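Local structure of protein FAM179B (Mus musculus, 5DN7) at residues T59-L64 against V101-G106; Y72-D77 against H84-V89; L93-G98 against F131-K136. The protein binds microtubules and promotes their polymerization in ciliogenesis and cilium length control, especially through its TOG regions 2 (this chain) and 4. All blocks are in the same frame, centred on the assembly; numbering follows the deposited sequence.

Interaction 1 of 3, residues T59-L64 against V101-G106; sequences TPHASL and VQQFLG
Phe-104 reaches across from the start of helix 105-114 and sets the leading atom of its ring against two residues one helical turn apart, Leu-64 and His-61. The buried half of the contact is the leucine half: Phe-104 CZ lies 3.6 Å from Leu-64 CB, and the two side chains cross at about a right angle, while Leu-64 CD1 stays near the same end of the ring, 4.0 Å from Phe-104 CE2. Both residues are buried, and the phenylalanine gives up more surface here than any other residue of the two segments. On the outer half the packing is slighter. The imidazole of His-61 runs nearly parallel to the phenyl ring, with planes at 14°, but the centroids of His-61 and Phe-104 are 5.3 Å apart and the rings are slid so far that little overlap remains. Gln-103 fills the angle between them. Its CG sits at the imidazole edge, 3.5 Å from His-61 CE1, and also over the centre of the Phe-104 ring, 3.9 Å above its plane. The Gln-103 chain bends at chi2 (58°), and its amide plane stands at 89° to the imidazole. His-61 and Gln-103 are exposed, which makes this the solvent side. Around the contact, Phe-104 continues inward onto Val-65 and Ile-68 of helix 61-74, so helices 61-74 and 105-114, which fall in the predicted repeats HEAT 5 and HEAT 6, meet through it, while Val-101 and Leu-105 pack on helix 121-138.

Interaction 2 of 3, residues Y72-D77 against H84-V89; sequences YNLLDD and HGTLQV
Thr-86 fits against two consecutive leucines, Leu-74 and Leu-75, at the point where the two backbones come nearest, with the CA atoms of Leu-74 and Thr-86 6.5 Å apart. The two branches of the threonine share the leucines unevenly: OG1 meets Leu-74, and CG2 meets both. OG1 lies 3.4 Å from Leu-74 CB, and the side chains of these two residues cross at about a right angle. The methyl, Thr-86 CG2, is 3.7 Å from Leu-75 CD2, and it touches Leu-74 CB as well. A chi1 of -56° puts OG1 beside the backbone N, where it bonds Val-82 O of its own helix and still touches Leu-74 CB. That bond satisfies a buried polar atom among hydrocarbon neighbours. Leu-75 CD2 also packs on the next residue along, 3.8 Å from Leu-87 CG, and thus touches both Thr-86 and Leu-87. An alanine at Thr-86 would remove the methyl and hydroxyl, and would probably leave Leu-75 CD2 and Leu-74 CB facing a gap and Val-82 O without this bond.

The second shell starts with the backbone. A type I turn from Leu-74 to Asp-77, with Asp-77 N 3.1 Å from Leu-74 O, bends the chain just where the leucines are presented. Two salt bridges flank the turn, Asp-77 with Arg-40 and Asp-76 with Lys-114. Leu-75 also packs on Ala-111 of helix 105-114, and Leu-74 on Arg-40 of helix 40-52. Two antiparallel helices joined by a short turn, packed through buried aliphatic side chains, form the helical hairpin of a HEAT repeat, here the predicted repeat HEAT 5 of the full-length protein, within the TOG solenoid.

Interaction 3 of 3, residues L93-G98 against F131-K136; sequences LVIRLG and FLKLMK
Lys-133 lays the aliphatic part of its side chain against Val-94 and Ile-95, two adjacent residues of helix 80-97, and meets them in different ways. Against Val-94 the approach is alongside: the two side chains slide past each other in opposite directions, with Val-94 CG1 3.5 Å from Lys-133 CG. Against Ile-95 it is crosswise, at about a right angle. The terminal methyl Ile-95 CD1 touches the lysine along much of its length, 3.6 Å from Lys-133 CD and 3.4 Å from Lys-133 CE. Both the Val-94 CG1 to Lys-133 CG approach and that of Ile-95 CD1 to Lys-133 CE are tighter than ordinary van der Waals contact, so the methylenes are closely fitted.

Two torsions of the lysine divide these contacts. The first (chi1 -165°), with CG anti to the backbone N, sets CG beside Val-94, and the bend at chi2 (60°) carries CD and CE across Ile-95 CD1. Beyond the bend the chain is extended, and Lys-133 NZ finishes 3.8 Å from Ile-95 CD1.

Helices 80-97 and 121-138 are the second helices of the predicted repeats HEAT 5 and HEAT 6, so this is packing between successive repeats of the solenoid, on the layer opposite helices 61-74 and 105-114. The CA atoms of Ile-95 and Lys-133 are 7.6 Å apart, the nearest across the two segments.

Burial is graded along the contact. Val-94 is buried and continues onto Val-108 of helix 105-114, whereas Ile-95 and Lys-133 are partly exposed. Leu-134, beside the lysine, packs on Leu-105 and Ile-109 of that same helix, and Met-135 packs on Ile-165 of helix 156-172.

From the N terminus, the chain enters helix 61-74 at 59-64, the first half of interaction 1, and leaves it at 72-77, where interaction 2 closes the short loop to 84-89 and joins the two helices of one repeat. Helix 80-97 then supplies 93-98 to interaction 3 before 101-106 completes interaction 1, whose loop therefore encloses interaction 2. Interaction 3 closes last, at 131-136, so its segments alternate with those of interaction 1, while it follows interaction 2 in series. Interactions 1 and 3 tie neighbouring repeats through different helix layers and touch directly, with Val-101 CG2 3.9 Å from Leu-134 CD2; the centres of interactions 1 and 2 lie about 17 Å apart.

Interaction 1 of 3, residues T59-L64 against V101-G106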
loop_
_atom_site.group_PDB
_atom_site.type_symbol
_atom_site.label_atom_id
_atom_site.label_comp_id
_atom_site.label_asym_id
_atom_site.label_seq_id
_atom_site.Cartn_x
_atom_site.Cartn_y
_atom_site.Cartn_z
ATOM N N THR A 59 14.140 20.668 -9.371
ATOM C CA THR A 59 14.256 19.725 -10.470
ATOM C C THR A 59 13.051 19.828 -11.381
ATOM O O THR A 59 11.913 19.779 -10.918
ATOM C CB THR A 59 14.369 18.281 -9.956
ATOM O OG1 THR A 59 15.382 18.211 -8.947
ATOM C CG2 THR A 59 14.712 17.327 -11.087
ATOM N N PRO A 60 13.294 19.982 -12.680
ATOM C CA PRO A 60 12.200 19.964 -13.652
ATOM C C PRO A 60 11.395 18.662 -13.622
ATOM O O PRO A 60 11.946 17.573 -13.451
ATOM C CB PRO A 60 12.915 20.133 -15.002
ATOM C CG PRO A 60 14.372 19.937 -14.726
ATOM C CD PRO A 60 14.588 20.315 -13.296
ATOM N N HIS A 61 10.087 18.810 -13.809
ATOM C CA HIS A 61 9.138 17.709 -13.827
ATOM C C HIS A 61 9.574 16.522 -14.689
ATOM O O HIS A 61 9.500 15.367 -14.251
ATOM C CB HIS A 61 7.782 18.222 -14.308
ATOM C CG HIS A 61 6.752 17.149 -14.454
ATOM N ND1 HIS A 61 5.972 16.717 -13.403
ATOM C CD2 HIS A 61 6.382 16.409 -15.527
ATOM C CE1 HIS A 61 5.165 15.758 -13.823
ATOM N NE2 HIS A 61 5.391 15.554 -15.108
ATOM N N ALA A 62 10.025 16.810 -15.907
ATOM C CA ALA A 62 10.431 15.776 -16.861
ATOM C C ALA A 62 11.545 14.885 -16.307
ATOM O O ALA A 62 11.522 13.651 -16.461
ATOM C CB ALA A 62 10.872 16.421 -18.169
ATOM N N SER A 63 12.515 15.521 -15.659
ATOM C CA SER A 63 13.611 14.798 -15.035
ATOM C C SER A 63 13.114 13.909 -13.890
ATOM O O SER A 63 13.498 12.750 -13.817
ATOM C CB SER A 63 14.684 15.769 -14.536
ATOM O OG SER A 63 15.496 16.219 -15.607
ATOM N N LEU A 64 12.258 14.438 -13.017
ATOM C CA LEU A 64 11.669 13.633 -11.941
ATOM C C LEU A 64 10.912 12.407 -12.479
ATOM O O LEU A 64 10.971 11.306 -11.887
ATOM C CB LEU A 64 10.738 14.484 -11.082
ATOM C CG LEU A 64 11.427 15.512 -10.188
ATOM C CD1 LEU A 64 10.410 16.378 -9.454
ATOM C CD2 LEU A 64 12.355 14.813 -9.207
ATOM N N VAL A 101 4.517 15.198 -4.273
ATOM C CA VAL A 101 4.199 13.814 -4.476
ATOM C C VAL A 101 2.861 13.697 -5.111
ATOM O O VAL A 101 2.593 12.759 -5.799
ATOM C CB VAL A 101 4.389 12.902 -3.257
ATOM C CG1 VAL A 101 3.181 12.887 -2.364
ATOM C CG2 VAL A 101 4.725 11.506 -3.706
ATOM N N GLN A 102 2.030 14.687 -4.890
ATOM C CA GLN A 102 0.677 14.641 -5.412
ATOM C C GLN A 102 0.792 14.502 -6.919
ATOM O O GLN A 102 0.013 13.787 -7.550
ATOM C CB GLN A 102 -0.086 15.915 -5.052
ATOM C CG GLN A 102 -1.561 15.878 -5.413
ATOM C CD GLN A 102 -2.410 16.725 -4.485
ATOM O OE1 GLN A 102 -2.424 16.514 -3.272
ATOM N NE2 GLN A 102 -3.123 17.692 -5.052
ATOM N N GLN A 103 1.773 15.189 -7.493
ATOM C CA GLN A 103 2.007 15.113 -8.901
ATOM C C GLN A 103 2.399 13.720 -9.281
ATOM O O GLN A 103 2.208 13.326 -10.402
ATOM C CB GLN A 103 3.117 16.078 -9.312
ATOM C CG GLN A 103 3.455 16.028 -10.779
ATOM C CD GLN A 103 2.245 16.331 -11.656
ATOM O OE1 GLN A 103 1.721 17.392 -11.605
ATOM N NE2 GLN A 103 1.809 15.371 -12.439
ATOM N N PHE A 104 2.976 12.950 -8.371
ATOM C CA PHE A 104 3.383 11.631 -8.874
ATOM C C PHE A 104 2.681 10.438 -8.222
ATOM O O PHE A 104 3.246 9.336 -8.137
ATOM C CB PHE A 104 4.892 11.464 -8.706
ATOM C CG PHE A 104 5.685 12.520 -9.393
ATOM C CD1 PHE A 104 5.952 12.422 -10.746
ATOM C CD2 PHE A 104 6.155 13.616 -8.698
ATOM C CE1 PHE A 104 6.675 13.395 -11.385
ATOM C CE2 PHE A 104 6.872 14.598 -9.336
ATOM C CZ PHE A 104 7.139 14.484 -10.681
ATOM N N LEU A 105 1.455 10.657 -7.766
ATOM C CA LEU A 105 0.733 9.658 -6.994
ATOM C C LEU A 105 0.562 8.323 -7.735
ATOM O O LEU A 105 0.748 7.228 -7.165
ATOM C CB LEU A 105 -0.627 10.216 -6.610
ATOM C CG LEU A 105 -1.383 9.460 -5.533
ATOM C CD1 LEU A 105 -0.518 9.407 -4.286
ATOM C CD2 LEU A 105 -2.715 10.156 -5.274
ATOM N N GLY A 106 0.213 8.431 -9.013
ATOM C CA GLY A 106 -0.032 7.276 -9.863
ATOM C C GLY A 106 1.171 6.373 -10.049
ATOM O O GLY A 106 1.105 5.176 -9.737
#

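Interaction 2 of 3, residues Y72-D77 against H84-V89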
loop_
_atom_site.group_PDB
_atom_site.type_symbol
_atom_site.label_atom_id
_atom_site.label_comp_id
_atom_site.label_asym_id
_atom_site.label_seq_id
_atom_site.Cartn_x
_atom_site.Cartn_y
_atom_site.Cartn_z
ATOM N N TYR A 72 11.330 2.509 -11.094
ATOM C CA TYR A 72 10.319 1.525 -11.435
ATOM C C TYR A 72 10.966 0.337 -12.132
ATOM O O TYR A 72 10.598 -0.817 -11.891
ATOM C CB TYR A 72 9.236 2.155 -12.319
ATOM C CG TYR A 72 8.078 1.234 -12.646
ATOM C CD1 TYR A 72 7.125 0.920 -11.682
ATOM C CD2 TYR A 72 7.929 0.689 -13.925
ATOM C CE1 TYR A 72 6.057 0.085 -11.970
ATOM C CE2 TYR A 72 6.861 -0.144 -14.229
ATOM C CZ TYR A 72 5.927 -0.448 -13.242
ATOM O OH TYR A 72 4.858 -1.281 -13.517
ATOM N N ASN A 73 11.913 0.584 -13.002
ATOM C CA ASN A 73 12.640 -0.496 -13.592
ATOM C C ASN A 73 13.503 -1.282 -12.631
ATOM O O ASN A 73 13.601 -2.452 -12.728
ATOM C CB ASN A 73 13.373 -0.052 -14.842
ATOM C CG ASN A 73 12.424 0.332 -15.954
ATOM O OD1 ASN A 73 12.591 1.355 -16.567
ATOM N ND2 ASN A 73 11.432 -0.476 -16.205
ATOM N N LEU A 74 14.126 -0.601 -11.700
ATOM C CA LEU A 74 14.979 -1.267 -10.724
ATOM C C LEU A 74 14.185 -2.230 -9.830
ATOM O O LEU A 74 14.728 -3.212 -9.329
ATOM C CB LEU A 74 15.706 -0.232 -9.876
ATOM C CG LEU A 74 16.767 0.577 -10.624
ATOM C CD1 LEU A 74 17.375 1.647 -9.731
ATOM C CD2 LEU A 74 17.849 -0.361 -11.147
ATOM N N LEU A 75 12.898 -1.962 -9.646
ATOM C CA LEU A 75 12.059 -2.843 -8.843
ATOM C C LEU A 75 11.741 -4.152 -9.569
ATOM O O LEU A 75 11.114 -5.043 -9.001
ATOM C CB LEU A 75 10.766 -2.140 -8.447
ATOM C CG LEU A 75 10.940 -0.916 -7.556
ATOM C CD1 LEU A 75 9.608 -0.252 -7.354
ATOM C CD2 LEU A 75 11.566 -1.300 -6.208
ATOM N N ASP A 76 12.169 -4.262 -10.822
ATOM C CA ASP A 76 12.025 -5.510 -11.573
ATOM C C ASP A 76 13.164 -6.483 -11.330
ATOM O O ASP A 76 13.132 -7.611 -11.822
ATOM C CB ASP A 76 11.938 -5.236 -13.072
ATOM C CG ASP A 76 10.608 -4.671 -13.479
ATOM O OD1 ASP A 76 9.570 -5.193 -13.004
ATOM O OD2 ASP A 76 10.606 -3.704 -14.274
ATOM N N ASP A 77 14.174 -6.041 -10.592
ATOM C CA ASP A 77 15.336 -6.874 -10.322
ATOM C C ASP A 77 14.953 -8.209 -9.697
ATOM O O ASP A 77 14.051 -8.264 -8.854
ATOM C CB ASP A 77 16.301 -6.153 -9.397
ATOM C CG ASP A 77 17.733 -6.515 -9.674
ATOM O OD1 ASP A 77 18.189 -7.597 -9.225
ATOM O OD2 ASP A 77 18.402 -5.709 -10.355
ATOM N N HIS A 84 14.886 -3.943 -2.420
ATOM C CA HIS A 84 14.829 -3.320 -1.103
ATOM C C HIS A 84 15.506 -1.953 -1.108
ATOM O O HIS A 84 14.915 -0.952 -0.658
ATOM C CB HIS A 84 15.475 -4.227 -0.038
ATOM C CG HIS A 84 15.578 -3.584 1.310
ATOM N ND1 HIS A 84 16.753 -3.046 1.791
ATOM C CD2 HIS A 84 14.641 -3.358 2.264
ATOM C CE1 HIS A 84 16.537 -2.524 2.987
ATOM N NE2 HIS A 84 15.264 -2.697 3.299
ATOM N N GLY A 85 16.728 -1.904 -1.636
ATOM C CA GLY A 85 17.451 -0.646 -1.720
ATOM C C GLY A 85 16.739 0.398 -2.575
ATOM O O GLY A 85 16.716 1.594 -2.250
ATOM N N THR A 86 16.155 -0.048 -3.681
ATOM C CA THR A 86 15.423 0.864 -4.553
ATOM C C THR A 86 14.216 1.424 -3.804
ATOM O O THR A 86 13.978 2.611 -3.850
ATOM C CB THR A 86 14.964 0.178 -5.834
ATOM O OG1 THR A 86 16.095 -0.388 -6.508
ATOM C CG2 THR A 86 14.269 1.162 -6.751
ATOM N N LEU A 87 13.481 0.567 -3.100
ATOM C CA LEU A 87 12.355 1.003 -2.278
ATOM C C LEU A 87 12.783 2.026 -1.243
ATOM O O LEU A 87 12.054 2.973 -0.975
ATOM C CB LEU A 87 11.682 -0.182 -1.587
ATOM C CG LEU A 87 10.792 -1.024 -2.489
ATOM C CD1 LEU A 87 10.280 -2.258 -1.774
ATOM C CD2 LEU A 87 9.625 -0.155 -2.977
ATOM N N GLN A 88 13.967 1.845 -0.664
ATOM C CA GLN A 88 14.493 2.874 0.227
ATOM C C GLN A 88 14.742 4.210 -0.492
ATOM O O GLN A 88 14.429 5.305 0.032
ATOM C CB GLN A 88 15.773 2.388 0.871
ATOM C CG GLN A 88 15.527 1.367 1.940
ATOM C CD GLN A 88 16.785 1.029 2.656
ATOM O OE1 GLN A 88 17.773 0.637 2.034
ATOM N NE2 GLN A 88 16.777 1.192 3.976
ATOM N N VAL A 89 15.304 4.127 -1.696
ATOM C CA VAL A 89 15.481 5.341 -2.492
ATOM C C VAL A 89 14.137 6.032 -2.801
ATOM O O VAL A 89 14.007 7.241 -2.699
ATOM C CB VAL A 89 16.217 5.028 -3.794
ATOM C CG1 VAL A 89 16.072 6.183 -4.780
ATOM C CG2 VAL A 89 17.686 4.730 -3.486
#

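Interaction 3 of 3, residues L93-G98 against F131-K136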
loop_
_atom_site.group_PDB
_atom_site.type_symbol
_atom_site.label_atom_id
_atom_site.label_comp_id
_atom_site.label_asym_id
_atom_site.label_seq_id
_atom_site.Cartn_x
_atom_site.Cartn_y
_atom_site.Cartn_z
ATOM N N LEU A 93 12.828 9.663 -1.702
ATOM C CA LEU A 93 12.366 10.592 -2.727
ATOM C C LEU A 93 11.002 11.152 -2.347
ATOM O O LEU A 93 10.795 12.358 -2.371
ATOM C CB LEU A 93 12.300 9.916 -4.099
ATOM C CG LEU A 93 11.630 10.727 -5.225
ATOM C CD1 LEU A 93 12.405 12.007 -5.567
ATOM C CD2 LEU A 93 11.404 9.881 -6.472
ATOM N N VAL A 94 10.088 10.256 -1.988
ATOM C CA VAL A 94 8.761 10.648 -1.537
ATOM C C VAL A 94 8.881 11.643 -0.392
ATOM O O VAL A 94 8.188 12.660 -0.368
ATOM C CB VAL A 94 7.941 9.432 -1.069
ATOM C CG1 VAL A 94 6.738 9.885 -0.254
ATOM C CG2 VAL A 94 7.501 8.598 -2.263
ATOM N N ILE A 95 9.734 11.350 0.563
ATOM C CA ILE A 95 9.993 12.261 1.646
ATOM C C ILE A 95 10.420 13.648 1.160
ATOM O O ILE A 95 9.853 14.621 1.555
ATOM C CB ILE A 95 11.051 11.738 2.623
ATOM C CG1 ILE A 95 10.600 10.486 3.344
ATOM C CG2 ILE A 95 11.388 12.803 3.631
ATOM C CD1 ILE A 95 9.152 10.481 3.688
ATOM N N ARG A 96 11.429 13.709 0.316
ATOM C CA ARG A 96 11.948 14.959 -0.176
ATOM C C ARG A 96 10.899 15.731 -0.978
ATOM O O ARG A 96 10.851 16.934 -0.952
ATOM C CB ARG A 96 13.195 14.741 -1.016
ATOM C CG ARG A 96 14.326 13.979 -0.364
ATOM C CD ARG A 96 14.934 14.688 0.817
ATOM N NE ARG A 96 15.688 15.855 0.431
ATOM C CZ ARG A 96 16.091 16.797 1.266
ATOM N NH1 ARG A 96 15.838 16.713 2.551
ATOM N NH2 ARG A 96 16.761 17.822 0.811
ATOM N N LEU A 97 10.052 15.008 -1.670
ATOM C CA LEU A 97 9.047 15.604 -2.507
ATOM C C LEU A 97 8.013 16.419 -1.782
ATOM O O LEU A 97 7.669 17.470 -2.225
ATOM C CB LEU A 97 8.354 14.560 -3.359
ATOM C CG LEU A 97 9.094 14.045 -4.579
ATOM C CD1 LEU A 97 8.317 12.969 -5.285
ATOM C CD2 LEU A 97 9.403 15.168 -5.513
ATOM N N GLY A 98 7.506 15.930 -0.676
ATOM C CA GLY A 98 6.440 16.616 0.002
ATOM C C GLY A 98 5.171 16.670 -0.806
ATOM O O GLY A 98 4.667 15.620 -1.174
ATOM N N PHE A 131 3.416 3.854 1.581
ATOM C CA PHE A 131 1.968 4.066 1.567
ATOM C C PHE A 131 1.483 4.994 2.705
ATOM O O PHE A 131 0.562 5.782 2.489
ATOM C CB PHE A 131 1.216 2.725 1.626
ATOM C CG PHE A 131 1.122 2.019 0.294
ATOM C CD1 PHE A 131 0.378 2.562 -0.738
ATOM C CD2 PHE A 131 1.783 0.813 0.074
ATOM C CE1 PHE A 131 0.293 1.925 -1.967
ATOM C CE2 PHE A 131 1.692 0.163 -1.155
ATOM C CZ PHE A 131 0.945 0.729 -2.182
ATOM N N LEU A 132 2.087 4.899 3.896
ATOM C CA LEU A 132 1.673 5.769 4.983
ATOM C C LEU A 132 2.063 7.208 4.698
ATOM O O LEU A 132 1.285 8.139 4.992
ATOM C CB LEU A 132 2.264 5.316 6.324
ATOM C CG LEU A 132 1.555 4.074 6.880
ATOM C CD1 LEU A 132 2.376 3.358 7.970
ATOM C CD2 LEU A 132 0.170 4.458 7.382
ATOM N N LYS A 133 3.249 7.409 4.119
ATOM C CA LYS A 133 3.618 8.769 3.713
ATOM C C LYS A 133 2.606 9.335 2.684
ATOM O O LYS A 133 2.113 10.475 2.824
ATOM C CB LYS A 133 5.037 8.792 3.141
ATOM C CG LYS A 133 5.624 10.187 3.030
ATOM C CD LYS A 133 5.685 10.843 4.413
ATOM C CE LYS A 133 6.279 12.240 4.384
ATOM N NZ LYS A 133 6.817 12.584 5.753
ATOM N N LEU A 134 2.293 8.522 1.670
ATOM C CA LEU A 134 1.322 8.914 0.657
ATOM C C LEU A 134 0.010 9.332 1.306
ATOM O O LEU A 134 -0.523 10.386 0.994
ATOM C CB LEU A 134 1.060 7.790 -0.347
ATOM C CG LEU A 134 2.163 7.404 -1.341
ATOM C CD1 LEU A 134 1.648 6.337 -2.300
ATOM C CD2 LEU A 134 2.703 8.607 -2.106
ATOM N N MET A 135 -0.501 8.507 2.214
ATOM C CA MET A 135 -1.762 8.839 2.872
ATOM C C MET A 135 -1.675 10.126 3.666
ATOM O O MET A 135 -2.639 10.884 3.734
ATOM C CB MET A 135 -2.204 7.725 3.800
ATOM C CG MET A 135 -2.607 6.495 3.071
ATOM S SD MET A 135 -2.907 5.179 4.223
ATOM C CE MET A 135 -3.208 3.927 2.988
ATOM N N LYS A 136 -0.526 10.338 4.296
ATOM C CA LYS A 136 -0.306 11.555 5.051
ATOM C C LYS A 136 -0.362 12.783 4.140
ATOM O O LYS A 136 -0.871 13.826 4.531
ATOM C CB LYS A 136 1.041 11.505 5.761
ATOM C CG LYS A 136 1.281 12.689 6.695
ATOM C CD LYS A 136 2.764 13.036 6.800
ATOM C CE LYS A 136 3.609 11.793 7.044
ATOM N NZ LYS A 136 3.135 10.974 8.203
#